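Side-chain contacts in single-stranded DNA-binding protein WHY3, chloroplastic (Arabidopsis thaliana, PDB 4KOQ), which binds single-stranded DNA, keeping the plastid genome stable by preventing illegitimate recombination and, in the nucleus, mediating repression of the kinesin gene KP1: residues A[68-71]-A[72-76]; A[75-78]-A[79-83]; A[137-140]-A[141-145]. All blocks are in the same frame, centred on the assembly; numbering follows the deposited sequence.

Overall arrangement
Coming from the N terminus, the chain runs through the first antiparallel sheet, and contact 1 closes the tight turn where its last strand, 59-70, passes into helix 72-79. Contact 2 follows directly, sharing I75 and G76, and ends the same helix before the loop toward strand 87-91 and the second sheet. Contact 3 comes in series at the far end of that sheet, where strand 131-140 turns into helix 141-158. None of the three encloses another. Contacts 1 and 2 meet at L70 CD1 and L78 CD1, 3.7 Å apart; contacts 2 and 3 meet where F144 CZ lies 3.8 Å from L78 O. Contacts 1 and 3 stay about 8 Å apart at their nearest atoms.

Contact 1: residues A[68-71]-A[72-76]; sequences FSLS and VTEIG. With PO4 (phosphate ion), chain B.
E74 folds its side chain back along the first turn of its helix to lie over S71, with CG 3.4 Å from S71 OG, and brings its carboxylate to the backbone of the strand end. There E74 OE1 accepts from S71 N at 3.0 Å, a nearly straight bond (N-H...O 168°) that reaches the oxygen from above the carboxylate plane. The return bond runs from E74 N to S71 OG, 3.1 Å. It is possible because chi1 of S71, 74°, sets the hydroxyl between backbone N and carbonyl carbon, turned toward the first turn of the helix, where E74 N lies. Together the two bonds make a capping box, with S71 as N-cap at the step from strand 59-70 to helix 72-79, and I75 N begins the regular helical bonding by donating to S71 O. The other carboxylate oxygen, OE2, is bonded to H91, so the glutamate also ties the helix start to strand 87-91. On the apolar side L70 sends CD2 to 3.8 Å from E74 CB, while its CD1 packs on I75 CG1. V72 packs on L155 and L158 of helix 141-158 and on V146 of the second subunit. Farther back along the strand a phosphate ion, probably from the crystallisation liquor, is gripped by S69 N on O3 and by S69 OG on O4 (2.9 Å). O3 also sits over one face of the F68 ring, offset toward its rim, and H91 ND1 and K105 NZ also hydrogen-bond to the phosphate.

Contact 2: residues A[75-78]-A[79-83]; sequences IGNL and VSLGP
S80 turns its hydroxyl back onto G76 O at the end of helix 72-79, OG donating at 2.9 Å, tilted somewhat from the carbonyl plane. With chi1 at 56° the hydroxyl points back along the helix toward that carbonyl, which S80 N also approaches, but only in a weak bond. The better bond of S80 N goes to N77 O at 3.2 Å; the donor stands well above the carbonyl plane there, and the span of three residues instead of four marks the tightening of the last turn. One step earlier V79 N still makes the regular bond to I75 O, 3.0 Å. A water donates to both L78 O and L81 O, bridging the helix end and the loop.

A second group sets carbon against oxygen. V79 lays CG2 3.4 Å from G76 O. L81 curls back over the helix end, its CG 3.4 Å from N77 O. Its methyl CD2 meets the side-chain oxygen of the same asparagine, N77 OD1.

The apolar pairs are two. V79 CG1 reaches I75 CG2 loosely, and L81 CD1 lies 4.0 Å from L78 CD2. The two leucines lie side by side, pointing the same way, and both continue onto C87 and V109, which brings the helix end against the second sheet. V79 packs on F151 of helix 141-158 and on A145 of the second subunit.

As the helical bonding runs out, its last carbonyls are taken up by a serine hydroxyl, a backbone bond of three-residue span and a water, while the leucine pair holds the start of the departing loop against C87 and V109.

Contact 3: residues A[137-140]-A[141-145]; sequences IPIT and KAEFA
T140 closes strand 131-140 and the chain turns directly into helix 141-158, the two short axes standing 83° apart and F144 N donating to T140 O at 2.8 Å. The turn is built as a capping box: T140 is the N-cap, its OG1 accepting from E143 N at 3.1 Å, while T140 N gives its hydrogen to E143 OE1 at 2.9 Å, reached on the anti side and 27° out of the carboxylate plane. T140, with chi1 at 66°, swings OG1 over the helix start, in line for E143 N. Beside the carboxylate, T140 CG2 lies 3.7 Å from E143 OE1. That oxygen also forms a salt bridge with K17, from the region required for single-stranded DNA binding, as inferred by similarity. K141 extends its chain fully, and NZ forms a salt bridge with E85 of the third subunit. Inside the turn I139 meets the first helical turn with CG2, which packs on E143 CB and sits at the edge of the F144 ring. That methyl of I139, CG2, lies 3.7 Å from F144 N.

Contact 1: residues A[68-71]-A[72-76]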
ATOM      1  N   PHE A  68      -3.260 -25.951   1.519  1.00 18.63           N
ATOM      2  CA  PHE A  68      -3.563 -25.492   0.188  1.00 20.69           C
ATOM      3  C   PHE A  68      -2.582 -24.361  -0.111  1.00 20.20           C
ATOM      4  O   PHE A  68      -2.345 -23.522   0.751  1.00 23.15           O
ATOM      5  CB  PHE A  68      -5.018 -25.013   0.117  1.00 22.40           C
ATOM      6  CG  PHE A  68      -5.521 -24.796  -1.304  1.00 23.93           C
ATOM      7  CD1 PHE A  68      -6.121 -25.835  -1.990  1.00 22.46           C
ATOM      8  CD2 PHE A  68      -5.447 -23.546  -1.920  1.00 21.40           C
ATOM      9  CE1 PHE A  68      -6.609 -25.658  -3.277  1.00 21.05           C
ATOM     10  CE2 PHE A  68      -5.927 -23.363  -3.225  1.00 22.58           C
ATOM     11  CZ  PHE A  68      -6.501 -24.439  -3.901  1.00 22.47           C
ATOM     12  N   SER A  69      -1.954 -24.391  -1.280  1.00 19.41           N
ATOM     13  CA  SER A  69      -1.006 -23.356  -1.689  1.00 22.75           C
ATOM     14  C   SER A  69      -1.640 -22.305  -2.582  1.00 26.22           C
ATOM     15  O   SER A  69      -1.888 -22.576  -3.759  1.00 30.08           O
ATOM     16  CB  SER A  69       0.135 -24.008  -2.468  1.00 28.75           C
ATOM     17  OG  SER A  69       0.839 -24.907  -1.628  1.00 31.78           O
ATOM     18  N   LEU A  70      -1.845 -21.100  -2.055  1.00 19.59           N
ATOM     19  CA  LEU A  70      -2.497 -20.041  -2.809  1.00 21.31           C
ATOM     20  C   LEU A  70      -1.492 -19.308  -3.657  1.00 21.74           C
ATOM     21  O   LEU A  70      -0.550 -18.729  -3.108  1.00 20.95           O
ATOM     22  CB  LEU A  70      -3.076 -18.995  -1.847  1.00 25.99           C
ATOM     23  CG  LEU A  70      -4.509 -18.949  -1.360  1.00 37.82           C
ATOM     24  CD1 LEU A  70      -4.720 -17.543  -0.756  1.00 24.32           C
ATOM     25  CD2 LEU A  70      -5.517 -19.229  -2.438  1.00 28.13           C
ATOM     26  N   SER A  71      -1.676 -19.343  -4.970  1.00 22.20           N
ATOM     27  CA  SER A  71      -0.798 -18.665  -5.907  1.00 22.60           C
ATOM     28  C   SER A  71      -1.056 -17.164  -5.931  1.00 17.87           C
ATOM     29  O   SER A  71      -2.098 -16.654  -5.469  1.00 19.13           O
ATOM     30  CB  SER A  71      -1.008 -19.212  -7.314  1.00 25.12           C
ATOM     31  OG  SER A  71      -2.242 -18.720  -7.807  1.00 22.37           O
ATOM     32  N   VAL A  72      -0.116 -16.448  -6.533  1.00 17.98           N
ATOM     33  CA  VAL A  72      -0.293 -15.022  -6.782  1.00 17.21           C
ATOM     34  C   VAL A  72      -1.620 -14.692  -7.460  1.00 15.77           C
ATOM     35  O   VAL A  72      -2.309 -13.756  -7.054  1.00 18.50           O
ATOM     36  CB  VAL A  72       0.917 -14.531  -7.600  1.00 22.89           C
ATOM     37  CG1 VAL A  72       0.656 -13.228  -8.253  1.00 20.73           C
ATOM     38  CG2 VAL A  72       2.152 -14.484  -6.697  1.00 18.35           C
ATOM     39  N   THR A  73      -1.983 -15.424  -8.516  1.00 18.19           N
ATOM     40  CA  THR A  73      -3.239 -15.128  -9.232  1.00 15.17           C
ATOM     41  C   THR A  73      -4.438 -15.374  -8.336  1.00 17.64           C
ATOM     42  O   THR A  73      -5.366 -14.606  -8.327  1.00 19.80           O
ATOM     43  CB  THR A  73      -3.369 -15.980 -10.519  1.00 19.93           C
ATOM     44  OG1 THR A  73      -2.276 -15.664 -11.386  1.00 23.05           O
ATOM     45  CG2 THR A  73      -4.675 -15.695 -11.247  1.00 22.47           C
ATOM     46  N   GLU A  74      -4.380 -16.438  -7.552  1.00 18.21           N
ATOM     47  CA  GLU A  74      -5.458 -16.732  -6.597  1.00 17.78           C
ATOM     48  C   GLU A  74      -5.617 -15.688  -5.505  1.00 19.84           C
ATOM     49  O   GLU A  74      -6.728 -15.315  -5.157  1.00 18.49           O
ATOM     50  CB  GLU A  74      -5.262 -18.136  -6.017  1.00 20.66           C
ATOM     51  CG  GLU A  74      -5.541 -19.213  -7.027  1.00 20.95           C
ATOM     52  CD  GLU A  74      -4.984 -20.605  -6.686  1.00 25.48           C
ATOM     53  OE1 GLU A  74      -4.206 -20.771  -5.720  1.00 24.99           O
ATOM     54  OE2 GLU A  74      -5.300 -21.570  -7.441  1.00 28.37           O
ATOM     55  N   ILE A  75      -4.492 -15.169  -5.006  1.00 17.89           N
ATOM     56  CA  ILE A  75      -4.505 -14.025  -4.137  1.00 17.07           C
ATOM     57  C   ILE A  75      -5.172 -12.876  -4.844  1.00 20.87           C
ATOM     58  O   ILE A  75      -5.981 -12.168  -4.269  1.00 18.30           O
ATOM     59  CB  ILE A  75      -3.085 -13.640  -3.685  1.00 18.21           C
ATOM     60  CG1 ILE A  75      -2.493 -14.770  -2.859  1.00 19.85           C
ATOM     61  CG2 ILE A  75      -3.163 -12.312  -2.938  1.00 20.95           C
ATOM     62  CD1 ILE A  75      -0.968 -14.837  -2.818  1.00 21.52           C
ATOM     63  N   GLY A  76      -4.856 -12.664  -6.127  1.00 20.22           N
ATOM     64  CA  GLY A  76      -5.540 -11.620  -6.845  1.00 17.53           C
ATOM     65  C   GLY A  76      -7.055 -11.781  -6.898  1.00 17.05           C
ATOM     66  O   GLY A  76      -7.804 -10.799  -6.790  1.00 20.42           O
TER
HETATM   67  P   PO4 B 301      -1.640 -27.597  -2.857  0.60 45.32           P
HETATM   68  O1  PO4 B 301      -1.851 -27.879  -1.399  0.60 45.46           O
HETATM   69  O2  PO4 B 301      -1.950 -28.823  -3.681  0.60 45.11           O
HETATM   70  O3  PO4 B 301      -2.512 -26.497  -3.358  0.60 21.01           O
HETATM   71  O4  PO4 B 301      -0.203 -27.157  -3.055  0.60 51.17           O

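Contact 2: residues A[75-78]-A[79-83]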
ATOM      1  N   ILE A  75      -4.492 -15.169  -5.006  1.00 17.89           N
ATOM      2  CA  ILE A  75      -4.505 -14.025  -4.137  1.00 17.07           C
ATOM      3  C   ILE A  75      -5.172 -12.876  -4.844  1.00 20.87           C
ATOM      4  O   ILE A  75      -5.981 -12.168  -4.269  1.00 18.30           O
ATOM      5  CB  ILE A  75      -3.085 -13.640  -3.685  1.00 18.21           C
ATOM      6  CG1 ILE A  75      -2.493 -14.770  -2.859  1.00 19.85           C
ATOM      7  CG2 ILE A  75      -3.163 -12.312  -2.938  1.00 20.95           C
ATOM      8  CD1 ILE A  75      -0.968 -14.837  -2.818  1.00 21.52           C
ATOM      9  N   GLY A  76      -4.856 -12.664  -6.127  1.00 20.22           N
ATOM     10  CA  GLY A  76      -5.540 -11.620  -6.845  1.00 17.53           C
ATOM     11  C   GLY A  76      -7.055 -11.781  -6.898  1.00 17.05           C
ATOM     12  O   GLY A  76      -7.804 -10.799  -6.790  1.00 20.42           O
ATOM     13  N   ASN A  77      -7.516 -13.014  -7.035  1.00 21.15           N
ATOM     14  CA  ASN A  77      -8.939 -13.245  -6.991  1.00 19.32           C
ATOM     15  C   ASN A  77      -9.548 -12.812  -5.671  1.00 16.52           C
ATOM     16  O   ASN A  77     -10.592 -12.179  -5.646  1.00 22.30           O
ATOM     17  CB  ASN A  77      -9.216 -14.711  -7.174  1.00 23.57           C
ATOM     18  CG  ASN A  77     -10.557 -14.958  -7.786  1.00 32.35           C
ATOM     19  OD1 ASN A  77     -11.530 -14.218  -7.552  1.00 35.55           O
ATOM     20  ND2 ASN A  77     -10.610 -15.942  -8.637  1.00 25.51           N
ATOM     21  N   LEU A  78      -8.889 -13.182  -4.584  1.00 20.59           N
ATOM     22  CA  LEU A  78      -9.396 -12.882  -3.242  1.00 18.99           C
ATOM     23  C   LEU A  78      -9.432 -11.404  -2.987  1.00 23.30           C
ATOM     24  O   LEU A  78     -10.351 -10.916  -2.346  1.00 24.03           O
ATOM     25  CB  LEU A  78      -8.554 -13.578  -2.172  1.00 19.35           C
ATOM     26  CG  LEU A  78      -8.717 -15.093  -2.180  1.00 24.15           C
ATOM     27  CD1 LEU A  78      -7.869 -15.713  -1.113  1.00 30.32           C
ATOM     28  CD2 LEU A  78     -10.166 -15.402  -1.930  1.00 35.55           C
ATOM     29  N   VAL A  79      -8.421 -10.661  -3.432  1.00 19.22           N
ATOM     30  CA  VAL A  79      -8.412  -9.235  -3.137  1.00 21.06           C
ATOM     31  C   VAL A  79      -9.368  -8.449  -4.051  1.00 26.59           C
ATOM     32  O   VAL A  79      -9.576  -7.267  -3.840  1.00 33.16           O
ATOM     33  CB  VAL A  79      -6.986  -8.541  -3.228  1.00 23.99           C
ATOM     34  CG1 VAL A  79      -6.038  -9.104  -2.197  1.00 25.23           C
ATOM     35  CG2 VAL A  79      -6.430  -8.624  -4.609  1.00 25.02           C
ATOM     36  N   SER A  80      -9.956  -9.092  -5.040  1.00 24.65           N
ATOM     37  CA  SER A  80     -10.891  -8.394  -5.923  1.00 31.84           C
ATOM     38  C   SER A  80     -12.308  -8.922  -5.834  1.00 36.36           C
ATOM     39  O   SER A  80     -13.124  -8.587  -6.673  1.00 29.55           O
ATOM     40  CB  SER A  80     -10.438  -8.461  -7.386  1.00 24.60           C
ATOM     41  OG  SER A  80     -10.261  -9.762  -7.841  1.00 27.13           O
ATOM     42  N   LEU A  81     -12.619  -9.735  -4.828  1.00 23.52           N
ATOM     43  CA  LEU A  81     -13.968 -10.279  -4.751  1.00 28.94           C
ATOM     44  C   LEU A  81     -15.014  -9.200  -4.491  1.00 25.21           C
ATOM     45  O   LEU A  81     -14.867  -8.421  -3.582  1.00 31.20           O
ATOM     46  CB  LEU A  81     -14.050 -11.289  -3.617  1.00 25.47           C
ATOM     47  CG  LEU A  81     -13.418 -12.636  -3.852  1.00 27.22           C
ATOM     48  CD1 LEU A  81     -13.604 -13.518  -2.602  1.00 25.28           C
ATOM     49  CD2 LEU A  81     -14.059 -13.352  -5.072  1.00 31.19           C
ATOM     50  N   GLY A  82     -16.090  -9.206  -5.265  1.00 32.07           N
ATOM     51  CA  GLY A  82     -17.249  -8.399  -4.940  1.00 38.01           C
ATOM     52  C   GLY A  82     -17.939  -8.927  -3.686  1.00 37.58           C
ATOM     53  O   GLY A  82     -17.701 -10.055  -3.284  1.00 30.21           O
ATOM     54  N   PRO A  83     -18.808  -8.118  -3.073  1.00 38.47           N
ATOM     55  CA  PRO A  83     -19.517  -8.483  -1.836  1.00 35.86           C
ATOM     56  C   PRO A  83     -20.403  -9.725  -1.939  1.00 28.71           C
ATOM     57  O   PRO A  83     -20.635 -10.360  -0.917  1.00 34.67           O
ATOM     58  CB  PRO A  83     -20.395  -7.256  -1.553  1.00 47.48           C
ATOM     59  CG  PRO A  83     -19.872  -6.180  -2.419  1.00 45.84           C
ATOM     60  CD  PRO A  83     -19.268  -6.824  -3.607  1.00 46.18           C
TER
HETATM   61  O   HOH W   1     -12.192  -8.574  -1.695  1.00 35.40           O

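Contact 3: residues A[137-140]-A[141-145]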
ATOM      1  N   ILE A 137     -14.299 -22.683   7.802  1.00 18.36           N
ATOM      2  CA  ILE A 137     -14.044 -21.702   8.851  1.00 17.79           C
ATOM      3  C   ILE A 137     -14.661 -20.384   8.432  1.00 20.08           C
ATOM      4  O   ILE A 137     -14.494 -19.942   7.309  1.00 16.93           O
ATOM      5  CB  ILE A 137     -12.570 -21.598   9.178  1.00 23.04           C
ATOM      6  CG1 ILE A 137     -12.369 -20.753  10.455  1.00 20.65           C
ATOM      7  CG2 ILE A 137     -11.811 -21.025   7.992  1.00 19.34           C
ATOM      8  CD1 ILE A 137     -10.932 -20.609  10.921  1.00 21.08           C
ATOM      9  N   PRO A 138     -15.462 -19.794   9.306  1.00 19.54           N
ATOM     10  CA  PRO A 138     -16.000 -18.460   9.039  1.00 22.53           C
ATOM     11  C   PRO A 138     -15.001 -17.361   9.404  1.00 27.93           C
ATOM     12  O   PRO A 138     -14.282 -17.458  10.409  1.00 23.73           O
ATOM     13  CB  PRO A 138     -17.206 -18.380   9.978  1.00 23.67           C
ATOM     14  CG  PRO A 138     -16.832 -19.250  11.109  1.00 26.69           C
ATOM     15  CD  PRO A 138     -15.950 -20.342  10.576  1.00 20.67           C
ATOM     16  N   ILE A 139     -14.961 -16.343   8.563  1.00 19.93           N
ATOM     17  CA  ILE A 139     -14.000 -15.239   8.667  1.00 21.93           C
ATOM     18  C   ILE A 139     -14.868 -13.983   8.711  1.00 22.48           C
ATOM     19  O   ILE A 139     -15.653 -13.757   7.786  1.00 28.46           O
ATOM     20  CB  ILE A 139     -13.088 -15.244   7.381  1.00 26.97           C
ATOM     21  CG1 ILE A 139     -12.373 -16.607   7.196  1.00 25.82           C
ATOM     22  CG2 ILE A 139     -12.036 -14.161   7.373  1.00 27.29           C
ATOM     23  CD1 ILE A 139     -11.464 -16.965   8.361  1.00 23.37           C
ATOM     24  N   THR A 140     -14.745 -13.174   9.750  1.00 22.90           N
ATOM     25  CA  THR A 140     -15.510 -11.919   9.826  1.00 22.45           C
ATOM     26  C   THR A 140     -15.044 -10.930   8.799  1.00 19.18           C
ATOM     27  O   THR A 140     -13.926 -11.031   8.281  1.00 21.89           O
ATOM     28  CB  THR A 140     -15.430 -11.235  11.213  1.00 24.61           C
ATOM     29  OG1 THR A 140     -14.089 -10.793  11.473  1.00 22.31           O
ATOM     30  CG2 THR A 140     -15.913 -12.180  12.353  1.00 25.16           C
ATOM     31  N   LYS A 141     -15.862  -9.902   8.538  1.00 19.21           N
ATOM     32  CA  LYS A 141     -15.466  -8.825   7.629  1.00 21.62           C
ATOM     33  C   LYS A 141     -14.136  -8.185   8.089  1.00 18.28           C
ATOM     34  O   LYS A 141     -13.286  -7.866   7.248  1.00 19.16           O
ATOM     35  CB  LYS A 141     -16.589  -7.759   7.548  1.00 23.62           C
ATOM     36  CG  LYS A 141     -16.297  -6.569   6.676  1.00 29.12           C
ATOM     37  CD  LYS A 141     -17.490  -5.611   6.721  1.00 38.79           C
ATOM     38  CE  LYS A 141     -17.273  -4.358   5.911  1.00 51.34           C
ATOM     39  NZ  LYS A 141     -18.317  -3.331   6.275  1.00 48.01           N
ATOM     40  N   ALA A 142     -13.976  -7.999   9.398  1.00 19.99           N
ATOM     41  CA  ALA A 142     -12.757  -7.405   9.968  1.00 21.89           C
ATOM     42  C   ALA A 142     -11.543  -8.293   9.765  1.00 19.31           C
ATOM     43  O   ALA A 142     -10.468  -7.836   9.402  1.00 20.06           O
ATOM     44  CB  ALA A 142     -12.951  -7.153  11.425  1.00 21.46           C
ATOM     45  N   GLU A 143     -11.719  -9.592   9.967  1.00 17.13           N
ATOM     46  CA  GLU A 143     -10.622 -10.541   9.746  1.00 20.10           C
ATOM     47  C   GLU A 143     -10.276 -10.618   8.265  1.00 19.26           C
ATOM     48  O   GLU A 143      -9.103 -10.687   7.883  1.00 18.87           O
ATOM     49  CB  GLU A 143     -10.997 -11.943  10.296  1.00 17.91           C
ATOM     50  CG  GLU A 143     -11.027 -12.018  11.801  1.00 19.19           C
ATOM     51  CD  GLU A 143     -11.858 -13.177  12.365  1.00 27.58           C
ATOM     52  OE1 GLU A 143     -12.692 -13.781  11.647  1.00 23.28           O
ATOM     53  OE2 GLU A 143     -11.648 -13.484  13.548  1.00 25.08           O
ATOM     54  N   PHE A 144     -11.280 -10.580   7.411  1.00 17.03           N
ATOM     55  CA  PHE A 144     -11.029 -10.621   5.983  1.00 18.85           C
ATOM     56  C   PHE A 144     -10.302  -9.349   5.548  1.00 21.18           C
ATOM     57  O   PHE A 144      -9.440  -9.379   4.664  1.00 18.45           O
ATOM     58  CB  PHE A 144     -12.323 -10.871   5.187  1.00 19.71           C
ATOM     59  CG  PHE A 144     -12.081 -11.229   3.754  1.00 20.29           C
ATOM     60  CD1 PHE A 144     -11.541 -12.465   3.430  1.00 21.19           C
ATOM     61  CD2 PHE A 144     -12.405 -10.364   2.743  1.00 26.17           C
ATOM     62  CE1 PHE A 144     -11.276 -12.800   2.079  1.00 23.18           C
ATOM     63  CE2 PHE A 144     -12.161 -10.702   1.393  1.00 27.00           C
ATOM     64  CZ  PHE A 144     -11.601 -11.926   1.086  1.00 22.96           C
ATOM     65  N   ALA A 145     -10.625  -8.208   6.159  1.00 19.80           N
ATOM     66  CA  ALA A 145      -9.927  -6.960   5.831  1.00 18.37           C
ATOM     67  C   ALA A 145      -8.420  -7.004   6.157  1.00 17.46           C
ATOM     68  O   ALA A 145      -7.595  -6.413   5.426  1.00 16.86           O
ATOM     69  CB  ALA A 145     -10.590  -5.726   6.571  1.00 18.89           C
TER